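Local coordinates for protein alpha-galactosidase (Lactobacillus brevis, PDB 3MI6) that is a family 36 glycosyl hydrolase that probably removes terminal, non-reducing alpha-D-galactose residues from alpha-D-galactosides, at residues Thr127-Gln132 with Pro155-Ile160; Asp550-Glu555 with Met584-Ser589; Gln670-Pro675 with Lys725-Gln730. One frame throughout, in Å; residues are numbered along the deposited sequence.

Overall arrangement
The three contacts follow one another along the chain, each closing before the next opens. Contact 1 lies in the N-terminal family 36 domain, where the turn joining strands 146-154 and 159-167 meets the loop before strand 132-140. Contact 2 joins the start of helix 553-566 to the loop before helix 590-597 in the eight-stranded parallel barrel, and contact 3 lies where strands 663-670 and 728-736 meet in the C-terminal antiparallel sheet. Contacts 1 and 2 have centres about 41 Å apart, on opposite sides of the chain's centre. Contacts 2 and 3 are neighbours, with centres about 14 Å apart: Phe727 packs on Arg586 and Leu671 on Ala554. Both also touch the second subunit, so barrel, C-terminal domain and subunit interface meet in one region.

Contact 1: Thr127-Gln132 with Pro155-Ile160; sequences TDDDAQ and PHQDVI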
# COMPACT_ATOMS: atom_id res chain seq x y z
N THR D 127 19.08 38.84 18.68
CA THR D 127 17.82 39.53 18.41
C THR D 127 16.92 39.45 19.64
O THR D 127 15.70 39.58 19.55
CB THR D 127 17.10 38.93 17.18
OG1 THR D 127 17.30 37.51 17.17
CG2 THR D 127 17.67 39.52 15.89
N ASP D 128 17.55 39.24 20.79
CA ASP D 128 16.81 39.23 22.04
C ASP D 128 15.53 38.44 21.84
O ASP D 128 14.45 39.02 21.75
CB ASP D 128 16.49 40.67 22.45
CG ASP D 128 16.17 40.78 23.92
OD1 ASP D 128 16.35 39.77 24.63
OD2 ASP D 128 15.74 41.88 24.34
N ASP D 129 15.66 37.12 21.75
CA ASP D 129 14.57 36.27 21.28
C ASP D 129 14.40 35.13 22.25
O ASP D 129 13.90 34.08 21.90
CB ASP D 129 14.91 35.71 19.90
CG ASP D 129 13.71 35.06 19.21
OD1 ASP D 129 12.55 35.40 19.54
OD2 ASP D 129 13.94 34.21 18.32
N ASP D 130 14.88 35.34 23.47
CA ASP D 130 14.61 34.43 24.58
C ASP D 130 15.30 33.07 24.50
O ASP D 130 14.88 32.11 25.16
CB ASP D 130 13.10 34.30 24.80
CG ASP D 130 12.42 35.66 24.97
OD1 ASP D 130 13.04 36.58 25.57
OD2 ASP D 130 11.27 35.82 24.48
N ALA D 131 16.39 33.00 23.73
CA ALA D 131 17.16 31.76 23.62
C ALA D 131 17.99 31.51 24.87
O ALA D 131 18.28 32.42 25.63
CB ALA D 131 18.04 31.75 22.39
N GLN D 132 18.36 30.26 25.07
CA GLN D 132 19.14 29.85 26.23
C GLN D 132 20.10 28.74 25.80
O GLN D 132 19.77 27.93 24.94
CB GLN D 132 18.22 29.32 27.34
CG GLN D 132 17.14 30.29 27.83
CD GLN D 132 16.45 29.80 29.10
OE1 GLN D 132 16.79 30.24 30.20
NE2 GLN D 132 15.50 28.89 28.96
N PRO D 155 12.83 28.99 21.80
CA PRO D 155 11.43 28.68 22.09
C PRO D 155 10.46 29.12 21.01
O PRO D 155 9.47 28.42 20.77
CB PRO D 155 11.16 29.46 23.36
CG PRO D 155 12.24 30.52 23.40
CD PRO D 155 13.42 29.85 22.84
N HIS D 156 10.70 30.25 20.35
CA HIS D 156 9.67 30.81 19.47
C HIS D 156 9.58 30.19 18.05
O HIS D 156 8.64 30.46 17.30
CB HIS D 156 9.73 32.35 19.43
CG HIS D 156 9.70 32.97 20.79
ND1 HIS D 156 8.72 32.69 21.72
CD2 HIS D 156 10.55 33.84 21.39
CE1 HIS D 156 8.96 33.36 22.83
NE2 HIS D 156 10.06 34.06 22.66
N GLN D 157 10.55 29.36 17.69
CA GLN D 157 10.50 28.66 16.42
C GLN D 157 10.49 27.16 16.71
O GLN D 157 10.64 26.34 15.82
CB GLN D 157 11.68 29.04 15.53
CG GLN D 157 11.78 30.51 15.21
CD GLN D 157 12.46 31.32 16.30
OE1 GLN D 157 13.26 30.79 17.06
NE2 GLN D 157 12.15 32.62 16.36
N ASP D 158 10.34 26.81 17.98
CA ASP D 158 10.26 25.40 18.36
C ASP D 158 11.52 24.60 18.00
O ASP D 158 11.48 23.38 17.91
CB ASP D 158 8.98 24.77 17.79
CG ASP D 158 7.73 25.13 18.63
OD1 ASP D 158 7.87 25.30 19.86
OD2 ASP D 158 6.61 25.22 18.06
N VAL D 159 12.64 25.30 17.84
CA VAL D 159 13.94 24.71 17.53
C VAL D 159 14.81 24.48 18.77
O VAL D 159 14.97 25.37 19.59
CB VAL D 159 14.75 25.65 16.63
CG1 VAL D 159 16.20 25.19 16.56
CG2 VAL D 159 14.13 25.73 15.24
N ILE D 160 15.39 23.30 18.88
CA ILE D 160 16.46 23.03 19.83
C ILE D 160 17.69 22.73 19.02
O ILE D 160 17.62 21.91 18.12
CB ILE D 160 16.12 21.79 20.66
CG1 ILE D 160 15.01 22.12 21.67
CG2 ILE D 160 17.35 21.27 21.37
CD1 ILE D 160 14.29 20.93 22.24
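Asp129 and Asp130 reach across to Pro155, His156 and Gln157, at the turn that links two neighbouring strands, 146-154 and 159-167, of the large antiparallel sheet in the N-terminal family 36 domain. The loop carrying the aspartates leads into strand 132-140, which pairs with 146-154, so the contact ties together loops at one end of adjoining strands.

Asp129 comes first. Its CG stands anti to the backbone N (chi1 -167°), which sends the carboxylate across to the turn and splits its two oxygens between neighbours. OD2 takes a hydrogen bond from Gln157 NE2 at 3.1 Å, on the syn lone pair, and the oxygen lies close to the amide plane although carboxylate and amide are steeply turned against each other. The same OD2 is also hydrogen-bonded to His319 NE2, at the end of helix 305-319, so this buried oxygen has two partners. OD1 sits at the edge of the His156 ring, 3.1 Å from CD2.

Asp130 follows, its side chain directed at the turn. OD2 accepts from His156 NE2 at 2.8 Å, through the anti lone pair and in the plane of the ring; the carboxylate itself is turned 72° from that plane. On the far side of the imidazole, ND1 is bonded to Asp17, and carboxylates at both nitrogens would probably favour a protonated histidine. The two bonds, at NE2 and ND1, fix the rotation of the ring, while CG of Pro155 lies over the centre of one face.

Pro155 also packs on the loop backbone, its CD 3.6 Å from Asp130 O. At Ala131 the approach is looser, with CA 4.3 Å from Pro155 CD. The straightest bond here is His156 NE2 to Asp130 OD2, with an N-H...O angle of 176°.

Contact 2: Asp550-Glu555 with Met584-Ser589; sequences DTDAAE and MGRITS
Asp552 and Arg586 each place CG anti to the backbone N (chi1 176° and 168°), and the two side chains cross at about a right angle. The arginine then bends at chi3, bringing NH1 round to the acid groups; Glu555, folded back at chi2, offers its carboxylate to the same nitrogen. NH1 therefore holds two salt bridges, to Asp552 OD2 at 2.9 Å and to Glu555 OE2, also at 2.9 Å.

The two acids meet it differently. Both oxygens lie near the guanidinium plane, at its edge, but NH1 stands well above the carboxylate of Asp552, whereas it reaches Glu555 on the anti side in a nearly straight bond (179°). OD2 of Asp552 also accepts from Glu555 N at 3.0 Å, capping helix 553-566 at its N-cap. The arginine thus braces the capping residue, and the buried charges probably neutralise one another in part. Asp726 of the second subunit binds Arg586 NE, and His674 of that subunit binds Glu555 OE2, so the network continues across the interface.

Less polar groups pack around the charges. The selenium of selenomethionine Met584 lies 3.8 Å from Asp552 CB, and the Ala554 methyl rests against Arg586 NH1. An apolar touch joins Ala553 CB to Thr588 CG2 at 3.7 Å.

An Asx turn, in which Asp550 OD1 accepts from Asp552 N, leads into the helix. Both segments belong to connections that leave consecutive barrel strands, 544-546 and 572-576, at their C-terminal ends, the face that carries the active site in (beta/alpha)8 glycosidases; Asp549, the predicted proton donor, immediately precedes Asp550.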
# COMPACT_ATOMS: atom_id res chain seq x y z
N ASP D 550 20.07 22.31 -13.42
CA ASP D 550 18.87 22.11 -14.19
C ASP D 550 17.97 23.33 -14.03
O ASP D 550 17.44 23.58 -12.94
CB ASP D 550 18.14 20.84 -13.73
CG ASP D 550 17.00 20.46 -14.64
OD1 ASP D 550 16.47 21.34 -15.36
OD2 ASP D 550 16.63 19.27 -14.66
N THR D 551 17.81 24.09 -15.12
CA THR D 551 16.96 25.29 -15.14
C THR D 551 15.71 25.10 -16.01
O THR D 551 15.08 26.10 -16.41
CB THR D 551 17.74 26.52 -15.67
OG1 THR D 551 18.15 26.29 -17.02
CG2 THR D 551 18.97 26.76 -14.83
N ASP D 552 15.38 23.85 -16.32
CA ASP D 552 14.09 23.56 -16.94
C ASP D 552 12.92 23.81 -15.98
O ASP D 552 13.00 23.43 -14.80
CB ASP D 552 14.02 22.12 -17.42
CG ASP D 552 12.64 21.77 -17.97
OD1 ASP D 552 12.31 22.25 -19.08
OD2 ASP D 552 11.88 21.05 -17.30
N ALA D 553 11.84 24.42 -16.47
CA ALA D 553 10.67 24.72 -15.64
C ALA D 553 10.06 23.48 -14.96
O ALA D 553 9.88 23.45 -13.74
CB ALA D 553 9.61 25.46 -16.44
N ALA D 554 9.77 22.45 -15.75
CA ALA D 554 9.18 21.24 -15.21
C ALA D 554 10.07 20.56 -14.16
O ALA D 554 9.59 20.17 -13.12
CB ALA D 554 8.86 20.27 -16.33
N GLU D 555 11.36 20.41 -14.45
CA GLU D 555 12.26 19.78 -13.50
C GLU D 555 12.42 20.59 -12.21
O GLU D 555 12.53 20.02 -11.12
CB GLU D 555 13.63 19.57 -14.15
CG GLU D 555 13.62 18.73 -15.41
CD GLU D 555 13.17 17.29 -15.17
OE1 GLU D 555 13.37 16.75 -14.06
OE2 GLU D 555 12.62 16.69 -16.12
N MSE D 584 18.28 18.83 -21.05
CA MSE D 584 17.44 17.67 -21.35
C MSE D 584 16.34 17.83 -22.41
O MSE D 584 15.58 16.90 -22.64
CB MSE D 584 16.85 17.10 -20.06
CG MSE D 584 16.55 18.17 -19.03
SE MSE D 584 14.84 19.03 -19.40
CE MSE D 584 13.80 17.38 -19.46
N GLY D 585 16.26 19.01 -23.02
CA GLY D 585 15.57 19.16 -24.29
C GLY D 585 14.12 19.63 -24.26
O GLY D 585 13.53 19.90 -25.32
N ARG D 586 13.55 19.70 -23.07
CA ARG D 586 12.16 20.10 -22.92
C ARG D 586 11.94 21.53 -23.45
O ARG D 586 12.85 22.35 -23.41
CB ARG D 586 11.72 19.98 -21.46
CG ARG D 586 10.39 20.62 -21.14
CD ARG D 586 9.73 19.98 -19.94
NE ARG D 586 9.84 18.53 -19.97
CZ ARG D 586 10.52 17.79 -19.09
NH1 ARG D 586 11.16 18.35 -18.06
NH2 ARG D 586 10.55 16.46 -19.22
N ILE D 587 10.76 21.79 -23.98
CA ILE D 587 10.39 23.13 -24.42
C ILE D 587 9.25 23.55 -23.53
O ILE D 587 8.39 22.73 -23.21
CB ILE D 587 9.87 23.17 -25.89
CG1 ILE D 587 10.94 22.69 -26.88
CG2 ILE D 587 9.39 24.58 -26.26
CD1 ILE D 587 10.45 22.68 -28.33
N THR D 588 9.23 24.82 -23.15
CA THR D 588 8.29 25.31 -22.15
C THR D 588 7.92 26.75 -22.46
O THR D 588 8.72 27.49 -22.99
CB THR D 588 8.96 25.25 -20.78
OG1 THR D 588 8.77 23.93 -20.22
CG2 THR D 588 8.36 26.27 -19.87
N SER D 589 6.71 27.18 -22.13
CA SER D 589 6.37 28.58 -22.39
C SER D 589 7.28 29.52 -21.61
O SER D 589 7.80 29.17 -20.55
CB SER D 589 4.92 28.87 -22.02
OG SER D 589 4.73 28.69 -20.63

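Contact 3: Gln670-Pro675 with Lys725-Gln730; sequences QLLNHP and KDFYTQ
Asp726 and Phe727 face the chain at Leu671-Asn673 where strands 663-670 and 728-736 pair in the antiparallel sheet of the C-terminal domain. Gln670 and Tyr728 form a hydrogen-bonded pair, and Phe727 joins Tyr728 opposite Gln670 in a G1 beta bulge.

At the bulge the Phe727 side chain points away from the 670-675 segment, yet its ring lies obliquely to Leu671 O, with CD1 3.4 Å from that oxygen. Leu671 CD2 touches the same CD1 at 4.3 Å, and Leu672 CD1 packs near CE1. Asp726 CB sits over one ring face, offset toward the rim.

From there the Asp726 carboxylate reaches Asn673: OD1 takes the Asn673 N-H at 2.9 Å, nearly along the C-O bond, and also binds Arg586 of the second subunit. With an alanine here, Asn673 N would probably lose this acceptor and Arg586 of the second subunit one of its counter-charges.

Asn673 and Lys725 run side by side in the same direction, ND2 lying 3.7 Å from Lys725 CB. The lysine amine goes on to Asp720, while Asn673 ND2 binds Met584 O of the second subunit. Beside the bulge pairing, Phe727 N donates a hydrogen bond to Leu671 O at 2.7 Å, from 39° above the carbonyl plane.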
# COMPACT_ATOMS: atom_id res chain seq x y z
N GLN D 670 0.47 22.49 -14.10
CA GLN D 670 0.14 21.15 -14.52
C GLN D 670 1.15 20.76 -15.57
O GLN D 670 1.45 21.55 -16.48
CB GLN D 670 -1.28 21.08 -15.08
CG GLN D 670 -1.76 19.68 -15.40
CD GLN D 670 -3.18 19.67 -16.01
OE1 GLN D 670 -3.41 20.29 -17.06
NE2 GLN D 670 -4.12 18.97 -15.35
N LEU D 671 1.70 19.55 -15.46
CA LEU D 671 2.72 19.14 -16.41
C LEU D 671 2.13 18.71 -17.76
O LEU D 671 2.56 19.17 -18.82
CB LEU D 671 3.61 18.05 -15.83
CG LEU D 671 4.42 18.42 -14.58
CD1 LEU D 671 5.24 17.22 -14.11
CD2 LEU D 671 5.31 19.62 -14.83
N LEU D 672 1.13 17.83 -17.72
CA LEU D 672 0.57 17.27 -18.93
C LEU D 672 -0.88 17.67 -18.98
O LEU D 672 -1.59 17.54 -17.99
CB LEU D 672 0.69 15.74 -18.88
CG LEU D 672 1.81 15.08 -19.70
CD1 LEU D 672 3.05 15.97 -19.82
CD2 LEU D 672 2.15 13.70 -19.16
N ASN D 673 -1.34 18.18 -20.11
CA ASN D 673 -2.75 18.54 -20.21
C ASN D 673 -3.56 17.30 -20.59
O ASN D 673 -3.10 16.48 -21.38
CB ASN D 673 -2.93 19.65 -21.22
CG ASN D 673 -4.24 20.37 -21.05
OD1 ASN D 673 -4.65 20.66 -19.93
ND2 ASN D 673 -4.92 20.66 -22.16
N HIS D 674 -4.75 17.14 -20.02
CA HIS D 674 -5.62 16.03 -20.39
C HIS D 674 -6.99 16.51 -20.83
O HIS D 674 -7.50 17.51 -20.31
CB HIS D 674 -5.74 15.04 -19.25
CG HIS D 674 -4.44 14.40 -18.88
ND1 HIS D 674 -3.71 13.64 -19.78
CD2 HIS D 674 -3.73 14.40 -17.73
CE1 HIS D 674 -2.61 13.20 -19.19
NE2 HIS D 674 -2.60 13.65 -17.94
N PRO D 675 -7.61 15.80 -21.79
CA PRO D 675 -8.84 16.28 -22.42
C PRO D 675 -10.05 15.90 -21.60
O PRO D 675 -9.95 14.95 -20.82
CB PRO D 675 -8.86 15.51 -23.74
CG PRO D 675 -8.26 14.20 -23.37
CD PRO D 675 -7.23 14.46 -22.28
N LYS D 725 -0.29 22.96 -24.57
CA LYS D 725 -0.90 23.26 -23.29
C LYS D 725 -0.31 22.35 -22.23
O LYS D 725 -0.92 22.09 -21.18
CB LYS D 725 -2.41 23.17 -23.36
CG LYS D 725 -3.05 24.24 -24.23
CD LYS D 725 -2.25 25.52 -24.16
CE LYS D 725 -3.14 26.74 -24.06
NZ LYS D 725 -3.04 27.59 -25.27
N ASP D 726 0.90 21.86 -22.51
CA ASP D 726 1.67 21.14 -21.51
C ASP D 726 2.45 22.14 -20.67
O ASP D 726 2.64 23.27 -21.10
CB ASP D 726 2.58 20.11 -22.17
CG ASP D 726 1.81 18.88 -22.64
OD1 ASP D 726 0.69 18.63 -22.15
OD2 ASP D 726 2.33 18.15 -23.51
N PHE D 727 2.85 21.75 -19.46
CA PHE D 727 3.60 22.63 -18.59
C PHE D 727 2.91 24.00 -18.44
O PHE D 727 3.45 25.05 -18.80
CB PHE D 727 5.05 22.79 -19.10
CG PHE D 727 5.57 21.55 -19.78
CD1 PHE D 727 5.70 20.36 -19.07
CD2 PHE D 727 5.92 21.57 -21.12
CE1 PHE D 727 6.16 19.22 -19.69
CE2 PHE D 727 6.39 20.42 -21.73
CZ PHE D 727 6.51 19.25 -21.02
N TYR D 728 1.69 23.95 -17.91
CA TYR D 728 0.81 25.12 -17.88
C TYR D 728 0.80 25.70 -16.49
O TYR D 728 0.86 24.96 -15.50
CB TYR D 728 -0.62 24.74 -18.26
CG TYR D 728 -1.46 25.91 -18.73
CD1 TYR D 728 -1.49 26.28 -20.07
CD2 TYR D 728 -2.22 26.65 -17.84
CE1 TYR D 728 -2.26 27.34 -20.52
CE2 TYR D 728 -2.99 27.72 -18.27
CZ TYR D 728 -3.01 28.06 -19.61
OH TYR D 728 -3.77 29.13 -20.06
N THR D 729 0.71 27.02 -16.42
CA THR D 729 0.69 27.70 -15.15
C THR D 729 -0.53 28.58 -14.97
O THR D 729 -0.89 29.35 -15.84
CB THR D 729 1.90 28.59 -14.99
OG1 THR D 729 3.09 27.84 -15.26
CG2 THR D 729 1.94 29.15 -13.57
N GLN D 730 -1.15 28.45 -13.81
CA GLN D 730 -2.20 29.35 -13.38
C GLN D 730 -1.73 30.08 -12.11
O GLN D 730 -1.43 29.46 -11.09
CB GLN D 730 -3.47 28.56 -13.13
CG GLN D 730 -4.04 27.94 -14.39
CD GLN D 730 -4.73 26.61 -14.16
OE1 GLN D 730 -4.23 25.74 -13.44
NE2 GLN D 730 -5.87 26.43 -14.79